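Local coordinates for lysyl oxidase (Pichia pastoris, PDB 1W7C), which probably oxidises primary amines, including peptidyl lysine side chains, to aldehydes, using copper and a topaquinone cofactor, at residues A[333-338]-A[494-499]; A[504-509]-A[558-563]; A[537-542]-A[634-639]; A[605-610]-A[641-646]. All blocks are in the same frame, centred on the assembly; numbering follows the deposited sequence. Where two conformers were deposited one is given.

Interaction 1. Residues A[333-338]-A[494-499]. With CA (calcium ion), chain D.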
# COMPACT_ATOMS: atom_id res chain seq x y z
N TYR A 333 17.32 -11.77 -12.82
CA TYR A 333 18.48 -11.43 -13.62
C TYR A 333 18.63 -9.91 -13.78
O TYR A 333 19.71 -9.37 -13.59
CB TYR A 333 18.47 -12.15 -14.98
CG TYR A 333 19.63 -11.63 -15.85
CD1 TYR A 333 20.93 -11.98 -15.57
CD2 TYR A 333 19.40 -10.75 -16.91
CE1 TYR A 333 21.99 -11.45 -16.29
CE2 TYR A 333 20.43 -10.22 -17.65
CZ TYR A 333 21.73 -10.58 -17.33
OH TYR A 333 22.77 -10.03 -18.01
N GLU A 334 17.52 -9.27 -14.14
CA GLU A 334 17.46 -7.83 -14.39
C GLU A 334 16.17 -7.28 -13.85
O GLU A 334 15.11 -7.84 -14.14
CB GLU A 334 17.51 -7.57 -15.91
CG GLU A 334 17.39 -6.09 -16.27
CD GLU A 334 17.43 -5.77 -17.75
OE1 GLU A 334 17.30 -4.57 -18.07
OE2 GLU A 334 17.60 -6.70 -18.60
N LEU A 335 16.29 -6.19 -13.09
CA LEU A 335 15.12 -5.40 -12.68
C LEU A 335 15.42 -3.98 -13.12
O LEU A 335 16.36 -3.38 -12.61
CB LEU A 335 14.92 -5.50 -11.15
CG LEU A 335 13.85 -4.57 -10.56
CD1 LEU A 335 12.48 -4.86 -11.15
CD2 LEU A 335 13.81 -4.71 -9.07
N SER A 336 14.63 -3.42 -14.00
CA SER A 336 14.98 -2.11 -14.53
C SER A 336 13.72 -1.33 -14.93
O SER A 336 12.93 -1.76 -15.77
CB SER A 336 15.91 -2.23 -15.73
OG SER A 336 15.36 -3.09 -16.71
N LEU A 337 13.56 -0.17 -14.33
CA LEU A 337 12.60 0.80 -14.84
C LEU A 337 12.91 1.07 -16.31
O LEU A 337 14.07 1.30 -16.68
CB LEU A 337 12.72 2.10 -14.05
CG LEU A 337 11.82 3.24 -14.53
CD1 LEU A 337 10.35 2.97 -14.26
CD2 LEU A 337 12.28 4.54 -13.91
N GLN A 338 11.86 1.12 -17.12
CA GLN A 338 11.99 1.26 -18.56
C GLN A 338 11.53 2.59 -19.12
O GLN A 338 12.10 3.09 -20.08
CB GLN A 338 11.16 0.16 -19.25
CG GLN A 338 11.74 -1.19 -19.02
CD GLN A 338 13.03 -1.39 -19.74
OE1 GLN A 338 13.12 -1.12 -20.94
NE2 GLN A 338 14.04 -1.84 -19.02
N TYR A 494 8.20 -1.42 -15.67
CA TYR A 494 9.37 -2.09 -15.13
C TYR A 494 9.59 -3.43 -15.85
O TYR A 494 8.70 -4.25 -15.97
CB TYR A 494 9.19 -2.37 -13.65
CG TYR A 494 9.15 -1.14 -12.76
CD1 TYR A 494 7.97 -0.42 -12.62
CD2 TYR A 494 10.26 -0.72 -12.06
CE1 TYR A 494 7.93 0.71 -11.82
CE2 TYR A 494 10.23 0.38 -11.26
CZ TYR A 494 9.05 1.09 -11.14
OH TYR A 494 9.00 2.19 -10.30
N LYS A 495 10.83 -3.66 -16.27
CA LYS A 495 11.26 -4.95 -16.78
C LYS A 495 11.67 -5.80 -15.58
O LYS A 495 12.62 -5.45 -14.87
CB LYS A 495 12.42 -4.79 -17.74
CG LYS A 495 12.82 -6.06 -18.45
CD LYS A 495 14.08 -5.81 -19.28
CE LYS A 495 14.48 -7.03 -20.13
NZ LYS A 495 15.79 -6.75 -20.80
N VAL A 496 10.93 -6.88 -15.33
CA VAL A 496 11.15 -7.73 -14.18
C VAL A 496 11.49 -9.12 -14.71
O VAL A 496 10.61 -9.96 -14.97
CB VAL A 496 9.88 -7.78 -13.27
CG1 VAL A 496 10.14 -8.59 -12.02
CG2 VAL A 496 9.39 -6.38 -12.88
N ASP A 497 12.78 -9.36 -14.91
CA ASP A 497 13.23 -10.61 -15.48
C ASP A 497 13.52 -11.58 -14.34
O ASP A 497 14.65 -11.90 -13.99
CB ASP A 497 14.43 -10.38 -16.39
CG ASP A 497 14.92 -11.62 -17.05
OD1 ASP A 497 14.20 -12.68 -17.00
OD2 ASP A 497 16.02 -11.60 -17.66
N LEU A 498 12.43 -12.10 -13.80
CA LEU A 498 12.46 -13.17 -12.79
C LEU A 498 13.02 -14.41 -13.47
O LEU A 498 12.59 -14.74 -14.58
CB LEU A 498 11.02 -13.45 -12.26
CG LEU A 498 10.59 -12.52 -11.13
CD1 LEU A 498 9.05 -12.36 -11.14
CD2 LEU A 498 11.05 -13.04 -9.80
N ASP A 499 13.88 -15.13 -12.77
CA ASP A 499 14.41 -16.42 -13.19
C ASP A 499 14.28 -17.32 -11.94
O ASP A 499 15.21 -17.43 -11.12
CB ASP A 499 15.90 -16.33 -13.57
CG ASP A 499 16.17 -15.73 -14.93
OD1 ASP A 499 15.25 -15.50 -15.75
OD2 ASP A 499 17.40 -15.47 -15.20
CA CA D . 13.36 -14.79 -16.79
O HOH W 1 16.90 -9.39 -19.17
O HOH W 2 12.40 -16.99 -16.53
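Glu334 and Lys495 form a salt bridge across two antiparallel strands, with Glu334 OE2 2.8 Å from Lys495 NZ. Both chains are extended. Each has CG anti to the backbone N (chi1 177° for Glu334, -173° for Lys495), and their ends cross above the sheet. The ammonium meets OE2 from above the carboxylate plane. Lys495 NZ also donates to Leu612 O. The other oxygen, Glu334 OE1, accepts from Ser336 OG at 2.8 Å, and a water links OE2 to Asp497 OD2. This carboxylate is therefore gripped at both oxygens and its rotation is fixed. An alanine in place of Glu334 would probably leave the buried Lys495 ammonium without its countercharge and the Ser336 hydroxyl without its acceptor. Gln338 NE2 lies 3.6 Å from Lys495 CB, while its OE1 accepts from Ser614 N. On the other face, Leu337 CD1 sits over the Tyr494 ring in a CH-pi contact, 4.0 Å from the centroid. Leu335 CD1 lies alongside Val496 CG2. At the strand end, Asp497 OD1, Leu498 O and Asp499 OD1 bind a calcium ion. Asp497 OD2 and Asp499 OD2 both lie near Tyr333 CB and form salt bridges with Lys65. Strand 488-498 runs between strands 329-344 and 642-654. Strands 440-446 and 452-458 cover the face with Leu335, Leu337 and Tyr494, and helix 65-73 packs on Tyr333.

Interaction 2. Residues A[504-509]-A[558-563]. Unlike the reference sequence in segment 504-509: Gln509 (reference Lys).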
# COMPACT_ATOMS: atom_id res chain seq x y z
N LYS A 504 14.40 -21.36 -16.99
CA LYS A 504 13.28 -22.04 -17.62
C LYS A 504 12.11 -22.04 -16.63
O LYS A 504 12.17 -22.72 -15.59
CB LYS A 504 13.64 -23.48 -18.04
CG LYS A 504 12.57 -24.15 -18.84
CD LYS A 504 12.86 -25.63 -19.19
CE LYS A 504 11.74 -26.26 -20.04
NZ LYS A 504 12.08 -27.66 -20.42
N ASN A 505 11.07 -21.27 -16.98
CA ASN A 505 9.98 -20.99 -16.08
C ASN A 505 8.63 -21.19 -16.78
O ASN A 505 8.55 -21.47 -17.97
CB ASN A 505 10.06 -19.53 -15.55
CG ASN A 505 11.21 -19.23 -14.59
OD1 ASN A 505 11.37 -18.06 -14.22
ND2 ASN A 505 11.98 -20.24 -14.13
N ARG A 506 7.56 -21.10 -15.97
CA ARG A 506 6.18 -21.08 -16.44
C ARG A 506 5.50 -19.96 -15.69
O ARG A 506 5.91 -19.63 -14.58
CB ARG A 506 5.49 -22.37 -16.07
CG ARG A 506 5.82 -23.50 -16.85
CD ARG A 506 4.71 -24.61 -16.79
NE ARG A 506 5.24 -25.74 -17.48
CZ ARG A 506 6.17 -26.54 -16.99
NH1 ARG A 506 6.52 -26.49 -15.74
NH2 ARG A 506 6.62 -27.52 -17.77
N ALA A 507 4.54 -19.31 -16.29
CA ALA A 507 3.73 -18.33 -15.61
C ALA A 507 2.35 -18.93 -15.42
O ALA A 507 1.79 -19.52 -16.33
CB ALA A 507 3.62 -17.06 -16.43
N SER A 508 1.80 -18.78 -14.22
CA SER A 508 0.52 -19.36 -13.89
C SER A 508 -0.29 -18.43 -13.05
O SER A 508 0.20 -17.45 -12.51
CB SER A 508 0.70 -20.67 -13.12
OG SER A 508 1.22 -20.41 -11.82
N GLN A 509 -1.58 -18.70 -12.98
CA GLN A 509 -2.44 -18.01 -12.04
C GLN A 509 -3.30 -19.02 -11.29
O GLN A 509 -3.79 -19.98 -11.89
CB GLN A 509 -3.35 -17.03 -12.79
CG GLN A 509 -4.26 -17.61 -13.78
CD GLN A 509 -5.08 -16.58 -14.48
OE1 GLN A 509 -5.12 -15.40 -14.07
NE2 GLN A 509 -5.76 -17.02 -15.55
N GLU A 558 6.77 -19.52 -11.96
CA GLU A 558 7.19 -20.81 -11.42
C GLU A 558 8.44 -21.32 -12.12
O GLU A 558 8.62 -21.13 -13.32
CB GLU A 558 6.10 -21.88 -11.68
CG GLU A 558 4.74 -21.60 -11.06
CD GLU A 558 3.74 -22.70 -11.36
OE1 GLU A 558 4.06 -23.67 -12.13
OE2 GLU A 558 2.56 -22.60 -10.88
N SER A 559 9.29 -22.01 -11.38
CA SER A 559 10.30 -22.86 -12.02
C SER A 559 9.57 -23.91 -12.88
O SER A 559 8.60 -24.49 -12.43
CB SER A 559 11.10 -23.57 -10.98
OG SER A 559 12.09 -24.38 -11.61
N ALA A 560 10.10 -24.20 -14.07
CA ALA A 560 9.50 -25.23 -14.91
C ALA A 560 9.70 -26.62 -14.32
O ALA A 560 8.83 -27.48 -14.47
CB ALA A 560 10.03 -25.18 -16.33
N GLU A 561 10.84 -26.83 -13.66
CA GLU A 561 11.24 -28.16 -13.22
C GLU A 561 11.45 -28.32 -11.71
O GLU A 561 11.26 -29.42 -11.18
CB GLU A 561 12.53 -28.60 -13.95
CG GLU A 561 12.59 -28.33 -15.47
CD GLU A 561 11.78 -29.30 -16.30
OE1 GLU A 561 11.32 -30.33 -15.75
OE2 GLU A 561 11.60 -29.02 -17.50
N GLU A 562 11.87 -27.25 -11.01
CA GLU A 562 12.26 -27.37 -9.60
C GLU A 562 11.01 -27.25 -8.72
O GLU A 562 10.14 -26.39 -8.96
CB GLU A 562 13.27 -26.26 -9.18
CG GLU A 562 14.60 -26.26 -9.93
CD GLU A 562 15.71 -25.47 -9.25
OE1 GLU A 562 16.83 -25.47 -9.79
OE2 GLU A 562 15.47 -24.91 -8.18
N THR A 563 10.91 -28.12 -7.72
CA THR A 563 9.83 -28.08 -6.75
C THR A 563 10.38 -28.00 -5.35
O THR A 563 11.55 -28.33 -5.13
CB THR A 563 8.94 -29.34 -6.87
OG1 THR A 563 9.73 -30.52 -6.64
CG2 THR A 563 8.35 -29.50 -8.27
O HOH W 3 13.24 -25.45 -14.57
O HOH W 4 5.98 -25.11 -13.29
O HOH W 5 8.91 -29.19 -17.17
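Glu558, Arg506 and Ala560 bury the most surface here. Arg506 and Glu558 are an antiparallel hydrogen-bonded pair, with Arg506 N 2.9 Å from Glu558 O and Glu558 N 2.8 Å from Arg506 O. The Arg506 chain runs extended from CG to NE and brings its guanidinium over Ala560, whose CB lies against one face. NH1 donates to Ala560 O at 2.8 Å, in the carbonyl plane and on a lone pair. Two waters at the guanidinium edge carry the grip further, one to Glu558 OE1 and Ser559 O, the other to Ala560 O and, weakly, Glu561 OE2. NE pairs with Asp640. A leucine in place of Arg506 would probably leave Ala560 O without its charged donor and Asp640 without its mate. Glu558 reaches the other way. In one of two Ser508 conformers, OG donates to Glu558 OE2 (2.7 Å) from above the carboxylate plane; the bond may not hold in the other. OE1 is bridged to Arg534. Ala560 N donates to Lys504 O. At the exposed end, Lys504 NZ forms a long salt bridge with Glu561 OE2 (3.3 Å). Near Asn505, strand 504-518 lies between 553-559 and 642-654; toward Gln509, strand 526-536 replaces 642-654.

Interaction 3. Residues A[537-542]-A[634-639]. Unlike the reference sequence in segment 537-542: Phe537 (reference Leu), Asn539 (reference Lys). With CA (calcium ion), chain E.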
# COMPACT_ATOMS: atom_id res chain seq x y z
N PHE A 537 -0.38 -19.82 -18.17
CA PHE A 537 -0.30 -18.86 -19.28
C PHE A 537 0.61 -19.50 -20.34
O PHE A 537 1.84 -19.39 -20.27
CB PHE A 537 0.25 -17.52 -18.80
CG PHE A 537 -0.69 -16.73 -17.95
CD1 PHE A 537 -0.43 -16.55 -16.63
CD2 PHE A 537 -1.76 -16.06 -18.49
CE1 PHE A 537 -1.26 -15.82 -15.82
CE2 PHE A 537 -2.58 -15.28 -17.68
CZ PHE A 537 -2.34 -15.19 -16.35
N GLU A 538 0.01 -20.21 -21.29
CA GLU A 538 0.78 -21.03 -22.23
C GLU A 538 1.52 -20.23 -23.29
O GLU A 538 2.52 -20.69 -23.80
CB GLU A 538 -0.13 -22.09 -22.89
CG GLU A 538 -0.68 -23.08 -21.89
CD GLU A 538 -1.43 -24.24 -22.52
OE1 GLU A 538 -1.60 -24.27 -23.75
OE2 GLU A 538 -1.84 -25.13 -21.76
N ASN A 539 0.99 -19.05 -23.64
CA ASN A 539 1.44 -18.27 -24.79
C ASN A 539 1.42 -16.81 -24.42
O ASN A 539 0.65 -16.40 -23.57
CB ASN A 539 0.53 -18.45 -26.03
CG ASN A 539 0.60 -19.80 -26.61
OD1 ASN A 539 -0.02 -20.72 -26.08
ND2 ASN A 539 1.34 -19.96 -27.71
N GLU A 540 2.24 -16.02 -25.10
CA GLU A 540 2.17 -14.58 -24.97
C GLU A 540 0.76 -14.14 -25.40
O GLU A 540 0.25 -14.55 -26.44
CB GLU A 540 3.21 -13.93 -25.89
CG GLU A 540 4.63 -14.22 -25.50
CD GLU A 540 5.66 -13.73 -26.50
OE1 GLU A 540 5.33 -13.67 -27.72
OE2 GLU A 540 6.80 -13.42 -26.05
N ASP A 541 0.17 -13.26 -24.59
CA ASP A 541 -1.19 -12.75 -24.82
C ASP A 541 -1.07 -11.29 -25.26
O ASP A 541 -0.55 -10.45 -24.53
CB ASP A 541 -2.02 -12.91 -23.54
CG ASP A 541 -3.48 -12.63 -23.74
OD1 ASP A 541 -3.88 -11.95 -24.74
OD2 ASP A 541 -4.31 -13.11 -22.96
N PHE A 542 -1.53 -10.97 -26.46
CA PHE A 542 -1.47 -9.61 -26.96
C PHE A 542 -2.20 -8.63 -26.05
O PHE A 542 -1.83 -7.48 -25.96
CB PHE A 542 -2.07 -9.55 -28.36
CG PHE A 542 -1.89 -8.22 -29.02
CD1 PHE A 542 -0.70 -7.91 -29.64
CD2 PHE A 542 -2.89 -7.27 -28.96
CE1 PHE A 542 -0.51 -6.67 -30.20
CE2 PHE A 542 -2.70 -6.00 -29.52
CZ PHE A 542 -1.53 -5.72 -30.16
N LEU A 634 4.97 -9.20 -28.77
CA LEU A 634 3.81 -10.02 -28.51
C LEU A 634 3.41 -10.74 -29.77
O LEU A 634 2.62 -10.24 -30.57
CB LEU A 634 2.67 -9.13 -28.00
CG LEU A 634 2.98 -8.35 -26.74
CD1 LEU A 634 1.91 -7.28 -26.46
CD2 LEU A 634 3.15 -9.30 -25.54
N ASP A 635 3.96 -11.93 -29.93
CA ASP A 635 3.80 -12.70 -31.17
C ASP A 635 3.49 -14.16 -30.85
O ASP A 635 3.84 -15.08 -31.59
CB ASP A 635 4.99 -12.50 -32.12
CG ASP A 635 6.33 -12.61 -31.45
OD1 ASP A 635 7.33 -12.16 -32.07
OD2 ASP A 635 6.47 -13.13 -30.34
N ASP A 636 2.72 -14.36 -29.78
CA ASP A 636 2.06 -15.63 -29.47
C ASP A 636 3.06 -16.74 -29.19
O ASP A 636 2.74 -17.92 -29.33
CB ASP A 636 1.13 -16.05 -30.61
CG ASP A 636 0.26 -17.22 -30.25
OD1 ASP A 636 -0.29 -17.19 -29.10
OD2 ASP A 636 0.04 -18.18 -31.10
N GLU A 637 4.24 -16.39 -28.71
CA GLU A 637 5.24 -17.41 -28.46
C GLU A 637 4.89 -18.20 -27.21
O GLU A 637 4.29 -17.68 -26.28
CB GLU A 637 6.64 -16.82 -28.36
CG GLU A 637 7.16 -16.32 -29.70
CD GLU A 637 8.51 -15.65 -29.60
OE1 GLU A 637 8.66 -14.75 -28.76
OE2 GLU A 637 9.43 -16.01 -30.38
N SER A 638 5.23 -19.47 -27.21
CA SER A 638 5.04 -20.30 -26.04
C SER A 638 5.85 -19.78 -24.86
O SER A 638 7.02 -19.43 -24.98
CB SER A 638 5.46 -21.74 -26.30
OG SER A 638 5.31 -22.53 -25.13
N LEU A 639 5.20 -19.77 -23.71
CA LEU A 639 5.84 -19.43 -22.44
C LEU A 639 5.93 -20.67 -21.53
O LEU A 639 6.26 -20.57 -20.36
CB LEU A 639 5.05 -18.34 -21.72
CG LEU A 639 4.91 -17.00 -22.46
CD1 LEU A 639 3.97 -16.08 -21.67
CD2 LEU A 639 6.24 -16.35 -22.72
CA CA E . 7.56 -12.76 -28.29
O HOH W 6 3.91 -20.49 -18.82
O HOH W 7 2.56 -22.95 -25.61
O HOH W 8 1.01 -12.40 -28.40
O HOH W 9 -2.00 -15.56 -27.52
O HOH W 10 8.99 -11.68 -29.92
O HOH W 11 9.49 -12.18 -26.98
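Two loops without regular strand run past each other, joined by a single backbone bridge at Asn539 and Ser638, with Glu540 N bonded to Glu637 O and Leu639 N to Glu538 O. Glu540 carries the contact. Its CG is anti to the carbonyl carbon (chi1 -65°), and the extended chain beyond takes the carboxylate to a calcium ion. Both oxygens bind the metal, OE1 and OE2 each at 2.5 Å. Glu540 OE1 also accepts from Asp635 N and Glu637 N, which reach it from opposite faces of the carboxylate plane. Three grips thus fix this oxygen. Asp635 OD2 joins the metal at 2.4 Å and Glu637 OE1 at 2.3 Å; both side chains lie alongside Glu540 and point the same way. Their mutual repulsion is probably offset by the calcium. Glu637 OE2 is paired with Lys608, and Glu540 OE2 also takes Lys606 N. Farther along, Asn539 ND2 donates to Asp636 O (3.0 Å), which lies in the amide plane of Asn539. Leu639 CD2 packs on Glu540 CG, crossing at about a right angle. Leu634 CB meets Phe542 CD1 at 3.9 Å, and the Phe542 ring makes a cation-pi contact with Arg599. Phe633 O and two waters complete the ligands: a peripheral loop calcium site of this copper amine oxidase, near the surface.

Interaction 4. Residues A[605-610]-A[641-646]. Unlike the reference sequence in segment 605-610: Thr610 (reference Glu). With CA (calcium ion), chain D.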
# COMPACT_ATOMS: atom_id res chain seq x y z
N THR A 605 6.45 -11.98 -21.60
CA THR A 605 7.05 -12.32 -22.87
C THR A 605 8.19 -13.29 -22.72
O THR A 605 8.76 -13.46 -21.63
CB THR A 605 7.57 -11.09 -23.61
OG1 THR A 605 8.67 -10.53 -22.86
CG2 THR A 605 6.47 -10.01 -23.78
N LYS A 606 8.58 -13.91 -23.83
CA LYS A 606 9.78 -14.72 -23.89
C LYS A 606 10.99 -13.80 -23.94
O LYS A 606 11.08 -12.92 -24.78
CB LYS A 606 9.71 -15.65 -25.11
CG LYS A 606 10.95 -16.42 -25.41
CD LYS A 606 10.78 -17.22 -26.73
CE LYS A 606 11.98 -17.93 -27.17
NZ LYS A 606 11.62 -18.75 -28.32
N HIS A 607 11.95 -14.05 -23.07
CA HIS A 607 13.15 -13.23 -23.01
C HIS A 607 13.88 -13.24 -24.34
O HIS A 607 14.08 -14.31 -24.92
CB HIS A 607 14.13 -13.74 -21.97
CG HIS A 607 15.36 -12.90 -21.87
ND1 HIS A 607 16.44 -13.08 -22.71
CD2 HIS A 607 15.61 -11.79 -21.15
CE1 HIS A 607 17.33 -12.12 -22.47
NE2 HIS A 607 16.86 -11.34 -21.50
N LYS A 608 14.29 -12.08 -24.82
CA LYS A 608 15.18 -11.97 -25.99
C LYS A 608 16.15 -10.83 -25.78
O LYS A 608 15.79 -9.76 -25.29
CB LYS A 608 14.37 -11.72 -27.25
CG LYS A 608 13.45 -12.87 -27.67
CD LYS A 608 12.66 -12.61 -28.92
CE LYS A 608 11.82 -13.82 -29.28
NZ LYS A 608 10.98 -13.68 -30.48
N ASP A 609 17.40 -11.02 -26.20
CA ASP A 609 18.37 -9.94 -26.21
C ASP A 609 17.95 -8.80 -27.13
O ASP A 609 18.33 -7.65 -26.87
CB ASP A 609 19.73 -10.45 -26.62
CG ASP A 609 20.33 -11.39 -25.63
OD1 ASP A 609 20.24 -11.17 -24.39
OD2 ASP A 609 20.98 -12.37 -26.01
N THR A 610 17.21 -9.11 -28.19
CA THR A 610 16.67 -8.10 -29.10
C THR A 610 15.47 -7.35 -28.51
O THR A 610 15.03 -6.39 -29.09
CB THR A 610 16.23 -8.75 -30.42
OG1 THR A 610 15.35 -9.85 -30.13
CG2 THR A 610 17.38 -9.33 -31.20
N GLY A 641 7.57 -23.27 -20.23
CA GLY A 641 8.93 -23.78 -20.04
C GLY A 641 9.91 -22.97 -20.87
O GLY A 641 10.51 -23.46 -21.83
N GLU A 642 10.02 -21.69 -20.54
CA GLU A 642 10.78 -20.73 -21.29
C GLU A 642 11.32 -19.69 -20.32
O GLU A 642 10.83 -19.57 -19.20
CB GLU A 642 9.92 -20.07 -22.37
CG GLU A 642 9.44 -21.02 -23.46
CD GLU A 642 10.53 -21.63 -24.33
OE1 GLU A 642 11.64 -21.09 -24.44
OE2 GLU A 642 10.25 -22.67 -24.93
N ASP A 643 12.30 -18.91 -20.76
CA ASP A 643 12.76 -17.75 -19.99
C ASP A 643 11.75 -16.63 -20.19
O ASP A 643 11.55 -16.16 -21.33
CB ASP A 643 14.13 -17.35 -20.49
CG ASP A 643 14.76 -16.28 -19.68
OD1 ASP A 643 14.07 -15.69 -18.82
OD2 ASP A 643 15.98 -15.99 -19.83
N ILE A 644 11.06 -16.28 -19.12
CA ILE A 644 9.97 -15.32 -19.14
C ILE A 644 10.48 -14.02 -18.54
O ILE A 644 11.30 -13.98 -17.60
CB ILE A 644 8.77 -15.88 -18.31
CG1 ILE A 644 8.25 -17.17 -18.95
CG2 ILE A 644 7.64 -14.84 -18.21
CD1 ILE A 644 7.22 -17.90 -18.15
N VAL A 645 9.96 -12.93 -19.11
CA VAL A 645 10.13 -11.59 -18.56
C VAL A 645 8.71 -11.03 -18.29
O VAL A 645 7.81 -11.17 -19.12
CB VAL A 645 10.82 -10.64 -19.58
CG1 VAL A 645 10.94 -9.23 -19.05
CG2 VAL A 645 12.15 -11.20 -19.99
N ALA A 646 8.53 -10.45 -17.09
CA ALA A 646 7.30 -9.73 -16.78
C ALA A 646 7.59 -8.24 -16.91
O ALA A 646 8.51 -7.73 -16.35
CB ALA A 646 6.80 -10.06 -15.39
CA CA D . 13.36 -14.79 -16.79
O HOH W 12 13.32 -21.18 -26.54
O HOH W 2 12.40 -16.99 -16.53
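The His607 ring and the Asp643 carboxylate lie side by side and point the same way, their planes 12° apart. OD2 of Asp643 stands oblique to the ring, 3.8 Å from His607 CG. Val645 CG2 meets the ring at its edge, near the plane, 3.7 Å from His607 CD2. Asp609 OD1 also lies at the ring edge, in plane. His607 owes this position to CG standing anti to the backbone N (chi1 -179°), beside the carbonyl carbon. Its CB rests 3.5 Å from Asp643 CG. The backbones pair as well. Thr605 and Val645 are an antiparallel hydrogen-bonded pair, with Val645 N 2.8 Å from Thr605 O. Just past the strand end, His607 N donates to Asp643 O in an almost straight bond (176°). Thr605 OG1 bonds to Trp647 NE1. On the more exposed side, Lys606 NZ and Glu642 OE1 stay 4.5 Å apart, beyond a salt bridge, in one of two Glu642 conformers, so this approach is doubtful. Asp643 OD1 binds calcium at 2.3 Å and Ile644 O at 2.4 Å, while a metal-bound water accepts from Ile644 N. Asp497, Leu498 and Asp499 supply the remaining protein ligands. Asp643 OD2 pairs with Lys65. The carboxylate is thus shared between a metal and a lysine, which would probably stabilise its negative charge and limit its rotation.

Interaction 1 is fully buried, interactions 2 and 4 partly so, and interaction 3 lies at the surface. Strand 642-654 pairs with 488-498 of interaction 1, 504-518 of interaction 2 and 602-606 of interaction 4. Interactions 1 and 4 supply all protein ligands of one calcium ion. Interaction 3 holds the second. It joins interaction 4 through Glu637–Lys608 and Glu540 OE2 with Lys606 N, and interaction 2 through an Ala507–Phe537 backbone bond. Interaction 1 has an apolar face and a buried charged pair. Interaction 2 adds arginine, water and a long surface salt bridge to its strand pairing. Interaction 3 gathers loop carboxylates round its ion; interaction 4 sets a calcium-bound carboxylate beside a histidine.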